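PDB 5IL6: polyketide synthase/nonribosomal peptide synthetase hybrid RzxB from Pseudomonas fluorescens, which carries a dehydratase domain that probably removes water from beta-hydroxyacyl intermediates while the polyketide chain of rhizoxin is being built. Local coordinates for residues 31-34 and 35-39; 198-201 and 202-206; 213-216 and 217-221; 152-155 and 156-160; 56-59 and 60-63. All blocks are in the same frame, centred on the assembly; numbering follows the deposited sequence.

Interaction 1. Residues 31-34 and 35-39; sequences SRFS and GDESV
The carboxylate of Glu37 reaches back over the turn to the amide of Ser34, whose N lies 2.8 Å from OE2 in a nearly straight bond (170° at the hydrogen). The second oxygen is used as well: Gly35 N donates to Glu37 OE1 at 2.9 Å, and both oxygens accept through their syn lone pairs, so two successive amides hold the carboxylate by both arms. Glu37 can double back in this way because its chain bends at chi2 (88°). Its CD then meets the edge of the Phe33 ring, in the ring plane, with the carboxylate and ring planes almost perpendicular; CD1 of Phe33 is 3.9 Å from CD of Glu37. With an alanine in place of Glu37, the amides of Ser34 and Gly35 would probably lose their shared acceptor and the turn would be freer to move. Ser34 OG takes a weak bond from Asp36 N at 3.3 Å, an ST turn, and a water joins OG to Glu37 OE2. Gly35 suits its place because its positive phi (98°) would press a side chain against the carbonyl oxygen of Ser34. Further out, the Phe33 ring meets that of His18 and packs on Phe89 and Val91. Glu37 is also the N-cap residue of helix 38-41, and the whole forms a tight connection from strand 27-32 into that helix, within the first hotdog unit of the dehydratase fold.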
loop_
_atom_site.group_PDB
_atom_site.type_symbol
_atom_site.label_atom_id
_atom_site.label_comp_id
_atom_site.label_asym_id
_atom_site.label_seq_id
_atom_site.Cartn_x
_atom_site.Cartn_y
_atom_site.Cartn_z
ATOM N N SER A 31 13.014 11.058 3.549
ATOM C CA SER A 31 11.833 11.759 4.028
ATOM C C SER A 31 11.877 11.809 5.549
ATOM O O SER A 31 12.228 10.821 6.201
ATOM C CB SER A 31 10.546 11.076 3.559
ATOM O OG SER A 31 10.575 10.845 2.163
ATOM N N ARG A 32 11.537 12.967 6.108
ATOM C CA ARG A 32 11.477 13.151 7.553
ATOM C C ARG A 32 10.037 13.446 7.939
ATOM O O ARG A 32 9.461 14.441 7.485
ATOM C CB ARG A 32 12.401 14.278 8.015
ATOM C CG ARG A 32 12.442 14.432 9.534
ATOM C CD ARG A 32 13.515 15.407 9.998
ATOM N NE ARG A 32 14.843 15.046 9.502
ATOM C CZ ARG A 32 15.435 15.589 8.441
ATOM N NH1 ARG A 32 14.831 16.537 7.736
ATOM N NH2 ARG A 32 16.646 15.183 8.080
ATOM N N PHE A 33 9.462 12.586 8.769
ATOM C CA PHE A 33 8.081 12.715 9.204
ATOM C C PHE A 33 8.029 13.211 10.644
ATOM O O PHE A 33 8.892 12.885 11.462
ATOM C CB PHE A 33 7.346 11.376 9.094
ATOM C CG PHE A 33 7.366 10.787 7.712
ATOM C CD1 PHE A 33 6.479 11.227 6.746
ATOM C CD2 PHE A 33 8.274 9.796 7.380
ATOM C CE1 PHE A 33 6.495 10.687 5.471
ATOM C CE2 PHE A 33 8.296 9.252 6.108
ATOM C CZ PHE A 33 7.404 9.698 5.154
ATOM N N SER A 34 6.998 14.002 10.943
ATOM C CA SER A 34 6.764 14.479 12.299
ATOM C C SER A 34 5.896 13.535 13.117
ATOM O O SER A 34 5.930 13.599 14.354
ATOM C CB SER A 34 6.097 15.859 12.266
ATOM O OG SER A 34 4.835 15.794 11.621
ATOM N N GLY A 35 5.134 12.661 12.465
ATOM C CA GLY A 35 4.148 11.833 13.118
ATOM C C GLY A 35 2.731 12.363 13.026
ATOM O O GLY A 35 1.785 11.607 13.275
ATOM N N ASP A 36 2.562 13.642 12.677
ATOM C CA ASP A 36 1.241 14.222 12.462
ATOM C C ASP A 36 0.675 13.927 11.079
ATOM O O ASP A 36 -0.509 14.193 10.847
ATOM C CB ASP A 36 1.291 15.738 12.669
ATOM C CG ASP A 36 1.736 16.123 14.065
ATOM O OD1 ASP A 36 1.444 15.365 15.013
ATOM O OD2 ASP A 36 2.373 17.186 14.215
ATOM N N GLU A 37 1.484 13.407 10.158
ATOM C CA GLU A 37 1.001 13.121 8.815
ATOM C C GLU A 37 -0.048 12.013 8.846
ATOM O O GLU A 37 0.001 11.098 9.672
ATOM C CB GLU A 37 2.162 12.725 7.902
ATOM C CG GLU A 37 3.223 13.810 7.756
ATOM C CD GLU A 37 4.294 13.740 8.829
ATOM O OE1 GLU A 37 4.141 12.937 9.772
ATOM O OE2 GLU A 37 5.287 14.494 8.731
ATOM N N SER A 38 -1.009 12.108 7.922
ATOM C CA SER A 38 -2.142 11.188 7.930
ATOM C C SER A 38 -1.689 9.739 7.789
ATOM O O SER A 38 -2.262 8.840 8.417
ATOM C CB SER A 38 -3.113 11.554 6.808
ATOM O OG SER A 38 -3.559 12.895 6.930
ATOM N N VAL A 39 -0.658 9.491 6.975
ATOM C CA VAL A 39 -0.183 8.124 6.770
ATOM C C VAL A 39 0.342 7.508 8.060
ATOM O O VAL A 39 0.495 6.285 8.141
ATOM C CB VAL A 39 0.902 8.084 5.670
ATOM C CG1 VAL A 39 0.291 8.393 4.312
ATOM C CG2 VAL A 39 2.042 9.051 5.989
HETATM O O HOH W 1 4.461 15.359 16.005
HETATM O O HOH W 2 4.388 17.266 9.279
#

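Interaction 2. Residues 198-201 and 202-206; sequences SGFA and LHPAL
Phe200 turns one face of its ring to both His203 and Pro204, and here the contact is tight. CD of Pro204 sits over that face, 3.9 Å from the ring centroid and 26° off the normal, a CH-pi contact in which a CH2 next to the proline nitrogen meets the aromatic cloud; its closest ring atom is Phe200 CE1, at 3.5 Å. His203 covers the other half of the same face. CD2 of His203 comes within 3.4 Å of Phe200 CD2, but the planes stand 59° apart, so the rings neither stack nor meet edge to face. The imidazole has work of its own: ND1 of His203 accepts from Ala205 N at 3.0 Å, 17° out of the ring plane, which caps helix 204-212 and fixes the turn of the ring. For this its CG swings anti to the backbone N. His203 and Pro204 open the HPALLDxxxQ sequence characteristic of polyketide synthase dehydratases, whose helix in relatives carries the catalytic aspartate of the double hotdog. Proline is well placed in the first turn, where its missing N-H costs no helix bond. The other end of the contact is looser: Ala201, partly exposed, offers little more than its backbone, while Ser198 and Gly199 lie in solvent. Beyond the segments, the rings of Phe200 and His14 meet nearly perpendicular.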
loop_
_atom_site.group_PDB
_atom_site.type_symbol
_atom_site.label_atom_id
_atom_site.label_comp_id
_atom_site.label_asym_id
_atom_site.label_seq_id
_atom_site.Cartn_x
_atom_site.Cartn_y
_atom_site.Cartn_z
ATOM N N SER A 198 -3.959 15.502 -5.402
ATOM C CA SER A 198 -2.975 16.252 -6.170
ATOM C C SER A 198 -1.562 15.817 -5.807
ATOM O O SER A 198 -1.198 15.761 -4.628
ATOM C CB SER A 198 -3.148 17.750 -5.909
ATOM O OG SER A 198 -2.272 18.517 -6.715
ATOM N N GLY A 199 -0.763 15.507 -6.825
ATOM C CA GLY A 199 0.614 15.112 -6.628
ATOM C C GLY A 199 0.837 13.626 -6.455
ATOM O O GLY A 199 1.996 13.199 -6.372
ATOM N N PHE A 200 -0.224 12.828 -6.401
ATOM C CA PHE A 200 -0.129 11.385 -6.223
ATOM C C PHE A 200 -0.582 10.683 -7.494
ATOM O O PHE A 200 -1.669 10.966 -8.010
ATOM C CB PHE A 200 -0.997 10.914 -5.051
ATOM C CG PHE A 200 -0.449 11.260 -3.698
ATOM C CD1 PHE A 200 0.598 10.535 -3.153
ATOM C CD2 PHE A 200 -0.999 12.293 -2.958
ATOM C CE1 PHE A 200 1.094 10.843 -1.902
ATOM C CE2 PHE A 200 -0.505 12.605 -1.706
ATOM C CZ PHE A 200 0.540 11.879 -1.178
ATOM N N ALA A 201 0.251 9.773 -8.004
ATOM C CA ALA A 201 -0.231 8.835 -9.009
ATOM C C ALA A 201 -1.191 7.837 -8.380
ATOM O O ALA A 201 -2.199 7.456 -8.990
ATOM C CB ALA A 201 0.943 8.112 -9.668
ATOM N N LEU A 202 -0.893 7.410 -7.156
ATOM C CA LEU A 202 -1.785 6.573 -6.365
ATOM C C LEU A 202 -1.684 7.028 -4.919
ATOM O O LEU A 202 -0.617 6.920 -4.306
ATOM C CB LEU A 202 -1.417 5.093 -6.498
ATOM C CG LEU A 202 -2.159 4.128 -5.575
ATOM C CD1 LEU A 202 -3.665 4.371 -5.600
ATOM C CD2 LEU A 202 -1.837 2.696 -5.958
ATOM N N HIS A 203 -2.786 7.539 -4.375
ATOM C CA HIS A 203 -2.760 8.090 -3.027
ATOM C C HIS A 203 -2.625 6.959 -2.007
ATOM O O HIS A 203 -3.305 5.937 -2.126
ATOM C CB HIS A 203 -4.037 8.889 -2.760
ATOM C CG HIS A 203 -3.960 9.752 -1.538
ATOM N ND1 HIS A 203 -4.113 9.252 -0.263
ATOM C CD2 HIS A 203 -3.755 11.084 -1.396
ATOM C CE1 HIS A 203 -3.997 10.235 0.613
ATOM N NE2 HIS A 203 -3.781 11.358 -0.049
ATOM N N PRO A 204 -1.766 7.110 -0.993
ATOM C CA PRO A 204 -1.559 6.005 -0.037
ATOM C C PRO A 204 -2.809 5.617 0.736
ATOM O O PRO A 204 -2.962 4.443 1.096
ATOM C CB PRO A 204 -0.467 6.546 0.896
ATOM C CG PRO A 204 -0.570 8.032 0.777
ATOM C CD PRO A 204 -0.943 8.280 -0.658
ATOM N N ALA A 205 -3.701 6.566 1.021
ATOM C CA ALA A 205 -4.923 6.233 1.747
ATOM C C ALA A 205 -5.843 5.358 0.905
ATOM O O ALA A 205 -6.526 4.474 1.436
ATOM C CB ALA A 205 -5.646 7.510 2.174
ATOM N N LEU A 206 -5.882 5.591 -0.408
ATOM C CA LEU A 206 -6.686 4.743 -1.280
ATOM C C LEU A 206 -6.062 3.363 -1.423
ATOM O O LEU A 206 -6.774 2.353 -1.437
ATOM C CB LEU A 206 -6.852 5.399 -2.652
ATOM C CG LEU A 206 -7.680 6.687 -2.702
ATOM C CD1 LEU A 206 -7.703 7.253 -4.114
ATOM C CD2 LEU A 206 -9.101 6.454 -2.204
#

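Interaction 3. Residues 213-216 and 217-221; sequences GVMA and LLLDE
Val214 O accepts from Leu217 N at 2.9 Å, the donor standing well above the carbonyl plane. Just before it, Gly213 O takes the amide of Ala216, and without a side chain this buried glycine adds no bulk as the chain leaves helix 204-212. CB of Leu217 rests 3.5 Å from Val214 O and CG of Leu218 3.7 Å from it, so apolar carbons wrap a buried polar atom. Met215 makes contacts through both backbone and side chain. Met215 O receives Leu218 N at 3.0 Å, 68° out of the carbonyl plane, and more weakly Leu219 N at 3.2 Å. The Met215 side chain starts with CG anti to the backbone N (chi1 -177°) and then bends at chi2 and chi3, which places SD 4.1 Å from Leu218 CB and CG 4.0 Å from Leu219 CD2, both leucines being crossed at about a right angle. A flexible thioether suits a place that must fit two differently placed leucines. Ala216, small enough for a tight turn, packs on Leu178 of strand 175-181. Around the segments, Val214 and Leu217 lie on Phe263 and Ile251, while Met215 meets Cys157 and Phe161. Successive i to i+3 bonds thus begin the connection from helix 204-212 to strand 230-239, packed on strands 246-254 and 261-268 and on helix 154-164 in the second hotdog unit of the dehydratase fold.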
loop_
_atom_site.group_PDB
_atom_site.type_symbol
_atom_site.label_atom_id
_atom_site.label_comp_id
_atom_site.label_asym_id
_atom_site.label_seq_id
_atom_site.Cartn_x
_atom_site.Cartn_y
_atom_site.Cartn_z
ATOM N N GLY A 213 -10.049 -3.686 2.337
ATOM C CA GLY A 213 -11.199 -4.387 1.797
ATOM C C GLY A 213 -11.139 -5.892 1.944
ATOM O O GLY A 213 -12.183 -6.550 1.894
ATOM N N VAL A 214 -9.944 -6.459 2.134
ATOM C CA VAL A 214 -9.836 -7.909 2.257
ATOM C C VAL A 214 -10.644 -8.413 3.444
ATOM O O VAL A 214 -11.054 -9.579 3.465
ATOM C CB VAL A 214 -8.358 -8.347 2.379
ATOM C CG1 VAL A 214 -7.522 -7.785 1.227
ATOM C CG2 VAL A 214 -7.772 -7.940 3.732
ATOM N N MET A 215 -10.892 -7.553 4.435
ATOM C CA MET A 215 -11.650 -7.969 5.607
ATOM C C MET A 215 -13.046 -8.446 5.232
ATOM O O MET A 215 -13.645 -9.243 5.963
ATOM C CB MET A 215 -11.730 -6.818 6.609
ATOM C CG MET A 215 -12.446 -7.172 7.905
ATOM S SD MET A 215 -11.635 -8.541 8.755
ATOM C CE MET A 215 -10.178 -7.723 9.395
ATOM N N ALA A 216 -13.584 -7.973 4.104
ATOM C CA ALA A 216 -14.878 -8.463 3.644
ATOM C C ALA A 216 -14.877 -9.982 3.538
ATOM O O ALA A 216 -15.896 -10.635 3.792
ATOM C CB ALA A 216 -15.228 -7.839 2.291
ATOM N N LEU A 217 -13.743 -10.559 3.154
ATOM C CA LEU A 217 -13.620 -11.995 2.955
ATOM C C LEU A 217 -13.216 -12.752 4.215
ATOM O O LEU A 217 -13.161 -13.986 4.181
ATOM C CB LEU A 217 -12.603 -12.269 1.842
ATOM C CG LEU A 217 -12.970 -11.691 0.469
ATOM C CD1 LEU A 217 -11.850 -11.905 -0.534
ATOM C CD2 LEU A 217 -14.262 -12.311 -0.052
ATOM N N LEU A 218 -12.943 -12.057 5.323
ATOM C CA LEU A 218 -12.428 -12.697 6.526
ATOM C C LEU A 218 -13.331 -12.580 7.746
ATOM O O LEU A 218 -13.037 -13.217 8.765
ATOM C CB LEU A 218 -11.051 -12.115 6.886
ATOM C CG LEU A 218 -9.948 -12.262 5.834
ATOM C CD1 LEU A 218 -8.678 -11.580 6.309
ATOM C CD2 LEU A 218 -9.680 -13.730 5.536
ATOM N N LEU A 219 -14.420 -11.811 7.680
ATOM C CA LEU A 219 -15.251 -11.614 8.866
ATOM C C LEU A 219 -15.708 -12.944 9.454
ATOM O O LEU A 219 -15.676 -13.133 10.676
ATOM C CB LEU A 219 -16.460 -10.742 8.523
ATOM C CG LEU A 219 -16.203 -9.240 8.368
ATOM C CD1 LEU A 219 -17.444 -8.547 7.827
ATOM C CD2 LEU A 219 -15.767 -8.609 9.685
ATOM N N ASP A 220 -16.134 -13.880 8.603
ATOM C CA ASP A 220 -16.636 -15.157 9.102
ATOM C C ASP A 220 -15.505 -16.048 9.605
ATOM O O ASP A 220 -15.662 -16.747 10.612
ATOM C CB ASP A 220 -17.445 -15.862 8.013
ATOM C CG ASP A 220 -18.795 -15.212 7.783
ATOM O OD1 ASP A 220 -19.446 -14.825 8.778
ATOM O OD2 ASP A 220 -19.205 -15.083 6.610
ATOM N N GLU A 221 -14.358 -16.046 8.922
ATOM C CA GLU A 221 -13.260 -16.915 9.336
ATOM C C GLU A 221 -12.692 -16.481 10.679
ATOM O O GLU A 221 -12.500 -17.305 11.580
ATOM C CB GLU A 221 -12.149 -16.926 8.284
ATOM C CG GLU A 221 -12.489 -17.649 6.994
ATOM C CD GLU A 221 -11.252 -18.130 6.260
ATOM O OE1 GLU A 221 -10.181 -18.249 6.894
ATOM O OE2 GLU A 221 -11.349 -18.391 5.041
#

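Interaction 4. Residues 152-155 and 156-160; sequences VDVE and ACYQR
The ring of Tyr158 runs beside the side chain of Val154, both pointing the same way, and CE2 of the ring touches Val154 CG1 at 3.4 Å, an approach too oblique to count as face or edge. The cation of Arg173 makes a cation-pi contact with the ring, and the Tyr158 hydroxyl bonds to Gln212 and to the amide of Leu175. The other flat group is the carboxylate of Asp153, the N-cap of helix 154-164. The Asp153 side chain swings away from its own amide (chi1 -180°), and this turns OD1 to a weak bond from Glu155 N at 3.1 Å. Asp153 OD2 lies 3.7 Å from the methyl CB of Ala156; a small side chain there fits closely beneath the cap. The backbone continues the helix: Asp153 O accepts from Cys157 N at 3.2 Å and Val154 O from Tyr158 N at 3.0 Å, both in the carbonyl plane, and Glu155 O from Gln159 N at 2.8 Å. On the buried side SG of Cys157 packs against Val152 CG1, 3.7 Å away, in an apolar pocket that Leu178 and Leu219 help to line. Glu155, on the exposed side, pairs with Arg173 by a salt bridge. The start of the helix therefore divides its chemistry by side. An anionic cap there is likely to ease the helix dipole, Arg173 is shared between a carboxylate and an aromatic ring, and the thiol and valine stay in apolar surroundings.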
loop_
_atom_site.group_PDB
_atom_site.type_symbol
_atom_site.label_atom_id
_atom_site.label_comp_id
_atom_site.label_asym_id
_atom_site.label_seq_id
_atom_site.Cartn_x
_atom_site.Cartn_y
_atom_site.Cartn_z
ATOM N N VAL A 152 -21.763 -6.316 2.802
ATOM C CA VAL A 152 -20.936 -6.463 3.991
ATOM C C VAL A 152 -20.997 -5.162 4.776
ATOM O O VAL A 152 -20.880 -4.073 4.200
ATOM C CB VAL A 152 -19.488 -6.828 3.623
ATOM C CG1 VAL A 152 -18.630 -6.943 4.875
ATOM C CG2 VAL A 152 -19.458 -8.130 2.835
ATOM N N ASP A 153 -21.191 -5.274 6.086
ATOM C CA ASP A 153 -21.246 -4.104 6.954
ATOM C C ASP A 153 -19.841 -3.539 7.115
ATOM O O ASP A 153 -18.975 -4.172 7.726
ATOM C CB ASP A 153 -21.848 -4.487 8.302
ATOM C CG ASP A 153 -21.937 -3.313 9.257
ATOM O OD1 ASP A 153 -21.683 -2.169 8.827
ATOM O OD2 ASP A 153 -22.265 -3.536 10.441
ATOM N N VAL A 154 -19.613 -2.344 6.567
ATOM C CA VAL A 154 -18.282 -1.744 6.619
ATOM C C VAL A 154 -17.862 -1.509 8.063
ATOM O O VAL A 154 -16.704 -1.732 8.432
ATOM C CB VAL A 154 -18.253 -0.443 5.795
ATOM C CG1 VAL A 154 -17.080 0.454 6.210
ATOM C CG2 VAL A 154 -18.173 -0.763 4.312
ATOM N N GLU A 155 -18.794 -1.058 8.905
ATOM C CA GLU A 155 -18.458 -0.825 10.304
ATOM C C GLU A 155 -18.098 -2.123 11.013
ATOM O O GLU A 155 -17.260 -2.121 11.923
ATOM C CB GLU A 155 -19.618 -0.127 11.012
ATOM C CG GLU A 155 -19.862 1.293 10.526
ATOM C CD GLU A 155 -18.666 2.201 10.751
ATOM O OE1 GLU A 155 -17.901 1.952 11.707
ATOM O OE2 GLU A 155 -18.487 3.158 9.970
ATOM N N ALA A 156 -18.710 -3.240 10.613
ATOM C CA ALA A 156 -18.298 -4.533 11.148
ATOM C C ALA A 156 -16.854 -4.841 10.773
ATOM O O ALA A 156 -16.115 -5.447 11.558
ATOM C CB ALA A 156 -19.233 -5.632 10.645
ATOM N N CYS A 157 -16.432 -4.430 9.575
ATOM C CA CYS A 157 -15.044 -4.633 9.171
ATOM C C CYS A 157 -14.100 -3.788 10.019
ATOM O O CYS A 157 -13.076 -4.284 10.503
ATOM C CB CYS A 157 -14.874 -4.313 7.686
ATOM S SG CYS A 157 -15.733 -5.464 6.578
ATOM N N TYR A 158 -14.425 -2.507 10.211
ATOM C CA TYR A 158 -13.565 -1.659 11.028
ATOM C C TYR A 158 -13.577 -2.092 12.487
ATOM O O TYR A 158 -12.564 -1.956 13.181
ATOM C CB TYR A 158 -13.976 -0.193 10.892
ATOM C CG TYR A 158 -13.551 0.410 9.571
ATOM C CD1 TYR A 158 -12.208 0.459 9.217
ATOM C CD2 TYR A 158 -14.487 0.928 8.679
ATOM C CE1 TYR A 158 -11.803 0.999 8.013
ATOM C CE2 TYR A 158 -14.090 1.477 7.466
ATOM C CZ TYR A 158 -12.744 1.508 7.141
ATOM O OH TYR A 158 -12.323 2.044 5.945
ATOM N N GLN A 159 -14.703 -2.618 12.973
ATOM C CA GLN A 159 -14.741 -3.140 14.337
ATOM C C GLN A 159 -13.839 -4.357 14.477
ATOM O O GLN A 159 -13.228 -4.570 15.531
ATOM C CB GLN A 159 -16.177 -3.488 14.738
ATOM C CG GLN A 159 -16.343 -4.882 15.346
ATOM C CD GLN A 159 -17.707 -5.098 15.973
ATOM O OE1 GLN A 159 -17.814 -5.396 17.163
ATOM N NE2 GLN A 159 -18.757 -4.950 15.178
ATOM N N ARG A 160 -13.741 -5.172 13.424
ATOM C CA ARG A 160 -12.839 -6.319 13.476
ATOM C C ARG A 160 -11.384 -5.868 13.454
ATOM O O ARG A 160 -10.559 -6.390 14.213
ATOM C CB ARG A 160 -13.129 -7.276 12.317
ATOM C CG ARG A 160 -12.430 -8.631 12.438
ATOM C CD ARG A 160 -12.835 -9.371 13.709
ATOM N NE ARG A 160 -14.287 -9.484 13.839
ATOM C CZ ARG A 160 -15.009 -10.519 13.419
ATOM N NH1 ARG A 160 -14.428 -11.563 12.840
ATOM N NH2 ARG A 160 -16.324 -10.514 13.585
#

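Interaction 5. Residues 56-59 and 60-63; sequences MIVM and IQAA
Gln61 starts with CG anti to its carbonyl carbon (chi1 -66°) and runs out extended (chi2 167°), while Ile57 CG2 stands anti to its own backbone N; on a helix these torsions, with a spacing of four residues, lay the two side chains alongside, pointing the same way. NE2 of Gln61 comes 3.7 Å from CG2 of Ile57, and OE1 of Gln61 lies 3.6 Å from Val58 CA. The stem is closer still, with Gln61 CG 3.3 Å from Ile57 O. An alanine at Gln61 would remove the extended amide and is likely to open a gap beside Ile57 CG2. Ile60 CG1 presses to 3.2 Å of Met56 O, the CG1-CD1 arm lying along that carbonyl oxygen. Along the axis four regular i+4 bonds hold the turn, the shortest being Ala62 N to Val58 O at 2.8 Å, at 163°. Ala62 and Ala63 carry only methyl groups, which suit sides where the helix runs close to its neighbours. Helix 53-67 is the buried helix of the first hotdog unit: Ile57 and Gln61 face strands 77-85 and 230-239, Met59 and Ala63 lie on strand 98-105, and Val58 and Ala62 meet the loop at His14.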
loop_
_atom_site.group_PDB
_atom_site.type_symbol
_atom_site.label_atom_id
_atom_site.label_comp_id
_atom_site.label_asym_id
_atom_site.label_seq_id
_atom_site.Cartn_x
_atom_site.Cartn_y
_atom_site.Cartn_z
ATOM N N MET A 56 4.716 2.828 1.876
ATOM C CA MET A 56 6.039 2.464 1.388
ATOM C C MET A 56 5.995 2.075 -0.084
ATOM O O MET A 56 6.949 2.339 -0.821
ATOM C CB MET A 56 6.609 1.329 2.233
ATOM C CG MET A 56 6.828 1.734 3.680
ATOM S SD MET A 56 7.693 0.496 4.654
ATOM C CE MET A 56 7.232 1.006 6.307
ATOM N N ILE A 57 4.890 1.481 -0.538
ATOM C CA ILE A 57 4.723 1.211 -1.964
ATOM C C ILE A 57 4.719 2.518 -2.747
ATOM O O ILE A 57 5.355 2.637 -3.800
ATOM C CB ILE A 57 3.436 0.402 -2.209
ATOM C CG1 ILE A 57 3.604 -1.026 -1.684
ATOM C CG2 ILE A 57 3.066 0.399 -3.694
ATOM C CD1 ILE A 57 2.325 -1.840 -1.684
ATOM N N VAL A 58 3.981 3.511 -2.250
ATOM C CA VAL A 58 3.926 4.806 -2.923
ATOM C C VAL A 58 5.306 5.449 -2.944
ATOM O O VAL A 58 5.692 6.095 -3.924
ATOM C CB VAL A 58 2.887 5.714 -2.238
ATOM C CG1 VAL A 58 2.950 7.131 -2.800
ATOM C CG2 VAL A 58 1.490 5.131 -2.402
ATOM N N MET A 59 6.066 5.290 -1.863
ATOM C CA MET A 59 7.409 5.854 -1.822
ATOM C C MET A 59 8.302 5.222 -2.879
ATOM O O MET A 59 9.106 5.911 -3.517
ATOM C CB MET A 59 7.993 5.666 -0.427
ATOM C CG MET A 59 9.337 6.342 -0.196
ATOM S SD MET A 59 9.966 6.100 1.480
ATOM C CE MET A 59 8.456 6.202 2.439
ATOM N N ILE A 60 8.180 3.910 -3.077
ATOM C CA ILE A 60 8.947 3.243 -4.124
ATOM C C ILE A 60 8.537 3.766 -5.491
ATOM O O ILE A 60 9.385 4.037 -6.351
ATOM C CB ILE A 60 8.767 1.717 -4.026
ATOM C CG1 ILE A 60 9.344 1.207 -2.702
ATOM C CG2 ILE A 60 9.441 1.018 -5.207
ATOM C CD1 ILE A 60 9.045 -0.252 -2.413
ATOM N N GLN A 61 7.229 3.919 -5.715
ATOM C CA GLN A 61 6.748 4.433 -6.992
ATOM C C GLN A 61 7.265 5.846 -7.245
ATOM O O GLN A 61 7.698 6.167 -8.357
ATOM C CB GLN A 61 5.220 4.401 -7.023
ATOM C CG GLN A 61 4.637 2.992 -7.000
ATOM C CD GLN A 61 3.146 2.968 -6.725
ATOM O OE1 GLN A 61 2.583 3.927 -6.198
ATOM N NE2 GLN A 61 2.496 1.867 -7.086
ATOM N N ALA A 62 7.229 6.703 -6.224
ATOM C CA ALA A 62 7.740 8.062 -6.378
ATOM C C ALA A 62 9.239 8.058 -6.651
ATOM O O ALA A 62 9.726 8.808 -7.504
ATOM C CB ALA A 62 7.425 8.883 -5.129
ATOM N N ALA A 63 9.990 7.225 -5.927
ATOM C CA ALA A 63 11.439 7.190 -6.103
ATOM C C ALA A 63 11.806 6.710 -7.498
ATOM O O ALA A 63 12.683 7.287 -8.152
ATOM C CB ALA A 63 12.074 6.288 -5.044
#

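How the interactions relate
Interaction 5 is wholly buried on the long helix of the first hotdog unit; interaction 3, nearly as well buried though farther from the chain's centre, relies on the same apolar chemistry, with mainly i to i+3 backbone bonds in place of i to i+4. Interactions 3 and 4 are neighbours in the second unit, where Leu219 packs on Val152 and Cys157 and its O probably bonds to Arg160. Interaction 2 bridges the two units, its Leu202 O and Pro204 resting on Val58 of interaction 5 and its proline also touching Val39 of interaction 1. Residues 31-39 form the surface member, run on charge, backbone amides and water. Interactions 1, 2 and 4 each include a helix start, with glutamate, histidine and aspartate at the N-cap.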